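Local coordinates for protein imidazolonepropionase (Unidentified, PDB 2Q09) that hydrolyses the carbon-nitrogen ring bond of imidazolone-5-propanoate to give N-formimidoyl-L-glutamate, the third step of histidine degradation, at residues H74-E86 against G102-A114. Numbering follows the deposited sequence.
Sequences HLIFAGSRAEEFE and GGIISTVRATRAA. With FE (Fe (III) ion), chain B; DI6 (3-[(4S)-2,5-dioxoimidazolidin-4-yl]propanoic acid), chain C.
One face of the Arg81 guanidinium lies over the backbone at the start of helix 104-113. Gly103 O sits 3.3 Å above its plane and Ile104 N is close by, both offset toward the rim. The edge of the group meets the inhibitor DI6. Arg81 NH1 donates to DI6 O9 and Arg81 NH2 to DI6 O10, the latter at 2.9 Å and 171°, so the propionate carboxylate is gripped by two nearly straight bonds. Arg81 NH1 also donates to Thr107 OG1 at 2.5 Å, a short, bent bond with the hydroxyl tilted 22° from the guanidinium plane. The Arg81 chain bends at chi2 (-97°) and again at chi3, which turns the guanidinium toward the helix start and the ligand. With an alanine here both carboxylate bonds go, and the inhibitor's propionate is likely to lose its charged partner, and Thr107 OG1 its NH1 donor.

Glu84 reaches the same turn. Gly103 N donates to Glu84 OE1 at 2.8 Å, from above the carboxylate plane. Gly103 O accepts from Ser106 N and OG. Farther along, Ala78 N donates to Thr111 OG1 at 3.1 Å, and the Thr111 hydroxyl in turn donates to Thr107 O, one helical turn earlier. Ala78 CB packs on Ala114 CB, 3.6 Å away, and Gly79 CA lies against Ala110 CB. A water joins Ala78 O to Thr107 OG1.

At the other end of 74-86, His74 NE2 binds the iron at 2.1 Å, together with His72, His242 and Asp317. Tyr144, His177, Gln245 and Thr322 are also hydrogen-bonded to DI6. Arg81 holds the inhibitor's propionate, and probably that of the substrate in the same way, in the metal and substrate site of an amidohydrolase TIM barrel.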
# COMPACT_ATOMS: atom_id res chain seq x y z
N HIS A 74 2.50 -4.84 5.39
CA HIS A 74 3.45 -5.22 6.43
C HIS A 74 3.90 -6.62 5.98
O HIS A 74 4.02 -7.51 6.81
CB HIS A 74 2.77 -5.41 7.80
CG HIS A 74 2.04 -4.20 8.32
ND1 HIS A 74 2.45 -3.52 9.44
CD2 HIS A 74 0.86 -3.64 7.96
CE1 HIS A 74 1.56 -2.59 9.75
NE2 HIS A 74 0.58 -2.65 8.86
N LEU A 75 4.16 -6.81 4.69
CA LEU A 75 4.52 -8.15 4.21
C LEU A 75 5.84 -8.74 4.68
O LEU A 75 6.09 -9.93 4.48
CB LEU A 75 4.44 -8.20 2.67
CG LEU A 75 5.44 -7.45 1.80
CD1 LEU A 75 6.76 -8.23 1.71
CD2 LEU A 75 4.83 -7.28 0.40
N ILE A 76 6.69 -7.93 5.31
CA ILE A 76 7.96 -8.43 5.83
C ILE A 76 7.78 -8.84 7.29
O ILE A 76 7.47 -8.00 8.14
CB ILE A 76 9.06 -7.36 5.75
CG1 ILE A 76 9.54 -7.21 4.30
CG2 ILE A 76 10.24 -7.74 6.67
CD1 ILE A 76 10.63 -6.14 4.12
N PHE A 77 7.97 -10.13 7.57
CA PHE A 77 7.82 -10.60 8.94
C PHE A 77 8.18 -12.07 9.03
O PHE A 77 8.20 -12.78 8.01
CB PHE A 77 6.37 -10.41 9.40
CG PHE A 77 5.36 -11.20 8.61
CD1 PHE A 77 5.14 -12.54 8.89
CD2 PHE A 77 4.68 -10.63 7.55
CE1 PHE A 77 4.26 -13.30 8.14
CE2 PHE A 77 3.78 -11.37 6.78
CZ PHE A 77 3.57 -12.72 7.08
N ALA A 78 8.48 -12.51 10.24
CA ALA A 78 8.81 -13.92 10.49
C ALA A 78 7.77 -14.49 11.45
O ALA A 78 6.93 -13.75 11.98
CB ALA A 78 10.21 -14.04 11.11
N GLY A 79 7.82 -15.80 11.67
CA GLY A 79 6.88 -16.43 12.57
C GLY A 79 5.50 -16.64 11.98
O GLY A 79 5.23 -16.28 10.83
N SER A 80 4.62 -17.23 12.79
CA SER A 80 3.25 -17.48 12.36
C SER A 80 2.29 -17.35 13.54
O SER A 80 2.55 -17.88 14.63
CB SER A 80 3.13 -18.89 11.76
OG SER A 80 1.80 -19.14 11.32
N ARG A 81 1.18 -16.64 13.32
CA ARG A 81 0.19 -16.44 14.36
C ARG A 81 -0.98 -17.42 14.15
O ARG A 81 -2.02 -17.30 14.80
CB ARG A 81 -0.33 -15.00 14.30
CG ARG A 81 0.79 -13.95 14.29
CD ARG A 81 1.06 -13.38 15.65
NE ARG A 81 0.10 -12.32 15.96
CZ ARG A 81 0.12 -11.07 15.50
NH1 ARG A 81 1.08 -10.67 14.68
NH2 ARG A 81 -0.83 -10.22 15.87
N ALA A 82 -0.79 -18.38 13.24
CA ALA A 82 -1.82 -19.36 12.92
C ALA A 82 -2.26 -20.21 14.12
O ALA A 82 -3.45 -20.41 14.36
CB ALA A 82 -1.33 -20.27 11.80
N GLU A 83 -1.28 -20.74 14.85
CA GLU A 83 -1.59 -21.57 16.01
C GLU A 83 -2.36 -20.78 17.05
O GLU A 83 -3.28 -21.29 17.69
CB GLU A 83 -0.31 -22.15 16.60
CG GLU A 83 0.20 -23.33 15.82
CD GLU A 83 1.57 -23.80 16.28
OE1 GLU A 83 2.57 -23.13 15.95
OE2 GLU A 83 1.63 -24.83 16.97
N GLU A 84 -1.95 -19.54 17.23
CA GLU A 84 -2.60 -18.65 18.18
C GLU A 84 -4.06 -18.47 17.76
O GLU A 84 -4.97 -18.48 18.60
CB GLU A 84 -1.89 -17.30 18.18
CG GLU A 84 -2.47 -16.27 19.10
CD GLU A 84 -1.83 -14.92 18.89
OE1 GLU A 84 -0.58 -14.84 18.87
OE2 GLU A 84 -2.58 -13.93 18.74
N PHE A 85 -4.28 -18.30 16.45
CA PHE A 85 -5.63 -18.12 15.90
C PHE A 85 -6.46 -19.36 16.21
O PHE A 85 -7.61 -19.28 16.65
CB PHE A 85 -5.56 -17.92 14.39
CG PHE A 85 -6.90 -17.77 13.73
CD1 PHE A 85 -7.70 -16.66 14.01
CD2 PHE A 85 -7.36 -18.72 12.83
CE1 PHE A 85 -8.95 -16.50 13.39
CE2 PHE A 85 -8.60 -18.58 12.21
CZ PHE A 85 -9.40 -17.46 12.49
N GLU A 86 -5.88 -20.52 15.95
CA GLU A 86 -6.55 -21.79 16.19
C GLU A 86 -7.00 -21.88 17.65
O GLU A 86 -8.14 -22.25 17.94
CB GLU A 86 -5.61 -22.95 15.86
CG GLU A 86 -6.19 -24.30 16.19
CD GLU A 86 -5.49 -25.42 15.45
OE1 GLU A 86 -4.32 -25.73 15.78
OE2 GLU A 86 -6.12 -25.97 14.52
N GLY A 102 1.68 -14.18 23.36
CA GLY A 102 1.04 -14.16 22.06
C GLY A 102 0.72 -12.75 21.61
O GLY A 102 1.01 -11.78 22.33
N GLY A 103 0.11 -12.61 20.43
CA GLY A 103 -0.23 -11.30 19.93
C GLY A 103 0.87 -10.71 19.07
O GLY A 103 1.76 -11.43 18.62
N ILE A 104 0.82 -9.41 18.83
CA ILE A 104 1.82 -8.77 18.00
C ILE A 104 3.24 -8.95 18.54
O ILE A 104 4.20 -8.91 17.77
CB ILE A 104 1.53 -7.26 17.82
CG1 ILE A 104 2.60 -6.63 16.93
CG2 ILE A 104 1.49 -6.57 19.17
CD1 ILE A 104 2.27 -5.23 16.46
N ILE A 105 3.38 -9.15 19.84
CA ILE A 105 4.72 -9.33 20.40
C ILE A 105 5.37 -10.61 19.89
O ILE A 105 6.59 -10.65 19.71
CB ILE A 105 4.71 -9.31 21.96
CG1 ILE A 105 6.15 -9.26 22.48
CG2 ILE A 105 4.01 -10.52 22.51
CD1 ILE A 105 6.95 -8.07 21.98
N SER A 106 4.59 -11.66 19.62
CA SER A 106 5.21 -12.88 19.12
C SER A 106 5.80 -12.63 17.72
O SER A 106 6.86 -13.16 17.38
CB SER A 106 4.22 -14.05 19.08
OG SER A 106 3.17 -13.85 18.15
N THR A 107 5.13 -11.81 16.92
CA THR A 107 5.65 -11.50 15.60
C THR A 107 6.94 -10.68 15.76
O THR A 107 7.89 -10.83 14.99
CB THR A 107 4.64 -10.70 14.76
OG1 THR A 107 3.48 -11.49 14.51
CG2 THR A 107 5.26 -10.31 13.43
N VAL A 108 6.95 -9.80 16.75
CA VAL A 108 8.13 -8.98 17.00
C VAL A 108 9.33 -9.85 17.41
O VAL A 108 10.44 -9.69 16.90
CB VAL A 108 7.86 -7.95 18.11
CG1 VAL A 108 9.15 -7.22 18.48
CG2 VAL A 108 6.82 -6.95 17.64
N ARG A 109 9.10 -10.79 18.32
CA ARG A 109 10.19 -11.66 18.75
C ARG A 109 10.69 -12.53 17.59
O ARG A 109 11.90 -12.68 17.39
CB ARG A 109 9.73 -12.56 19.91
CG ARG A 109 9.33 -11.78 21.16
CD ARG A 109 9.10 -12.72 22.33
NE ARG A 109 8.53 -12.06 23.51
CZ ARG A 109 9.06 -11.02 24.13
NH1 ARG A 109 10.19 -10.48 23.70
NH2 ARG A 109 8.47 -10.52 25.21
N ALA A 110 9.76 -13.09 16.82
CA ALA A 110 10.15 -13.92 15.69
C ALA A 110 10.92 -13.11 14.65
O ALA A 110 11.89 -13.59 14.07
CB ALA A 110 8.91 -14.55 15.05
N THR A 111 10.47 -11.88 14.41
CA THR A 111 11.12 -11.03 13.41
C THR A 111 12.49 -10.53 13.88
O THR A 111 13.43 -10.45 13.09
CB THR A 111 10.21 -9.85 13.00
OG1 THR A 111 8.98 -10.36 12.48
CG2 THR A 111 10.87 -9.00 11.92
N ARG A 112 12.61 -10.20 15.16
CA ARG A 112 13.91 -9.76 15.70
C ARG A 112 14.90 -10.91 15.57
O ARG A 112 16.06 -10.73 15.21
CB ARG A 112 13.81 -9.41 17.17
CG ARG A 112 13.07 -8.14 17.51
CD ARG A 112 13.01 -8.02 19.02
NE ARG A 112 12.57 -6.70 19.46
CZ ARG A 112 12.50 -6.32 20.73
NH1 ARG A 112 12.84 -7.19 21.68
NH2 ARG A 112 12.14 -5.09 21.05
N ALA A 113 14.43 -12.11 15.90
CA ALA A 113 15.25 -13.30 15.86
C ALA A 113 15.61 -13.74 14.44
O ALA A 113 16.65 -14.37 14.23
CB ALA A 113 14.55 -14.45 16.60
N ALA A 114 14.76 -13.42 13.48
CA ALA A 114 15.03 -13.81 12.10
C ALA A 114 16.18 -12.98 11.56
O ALA A 114 16.30 -11.80 11.89
CB ALA A 114 13.79 -13.61 11.23
FE FE B . -1.31 -1.80 8.69
N1 DI6 C . -3.37 -2.27 12.99
C2 DI6 C . -3.53 -3.51 12.50
O2 DI6 C . -4.58 -4.07 12.23
C3 DI6 C . -2.10 -4.08 12.33
N4 DI6 C . -1.26 -2.97 12.82
C5 DI6 C . -2.08 -1.96 13.17
O5 DI6 C . -1.69 -0.88 13.60
C6 DI6 C . -1.92 -5.35 13.16
C7 DI6 C . -0.51 -5.95 13.03
C8 DI6 C . -0.28 -7.23 13.85
O9 DI6 C . 0.71 -7.93 13.54
O10 DI6 C . -1.06 -7.55 14.78
O HOH W 1 4.20 -13.71 13.14
O HOH W 2 -3.18 -2.70 9.97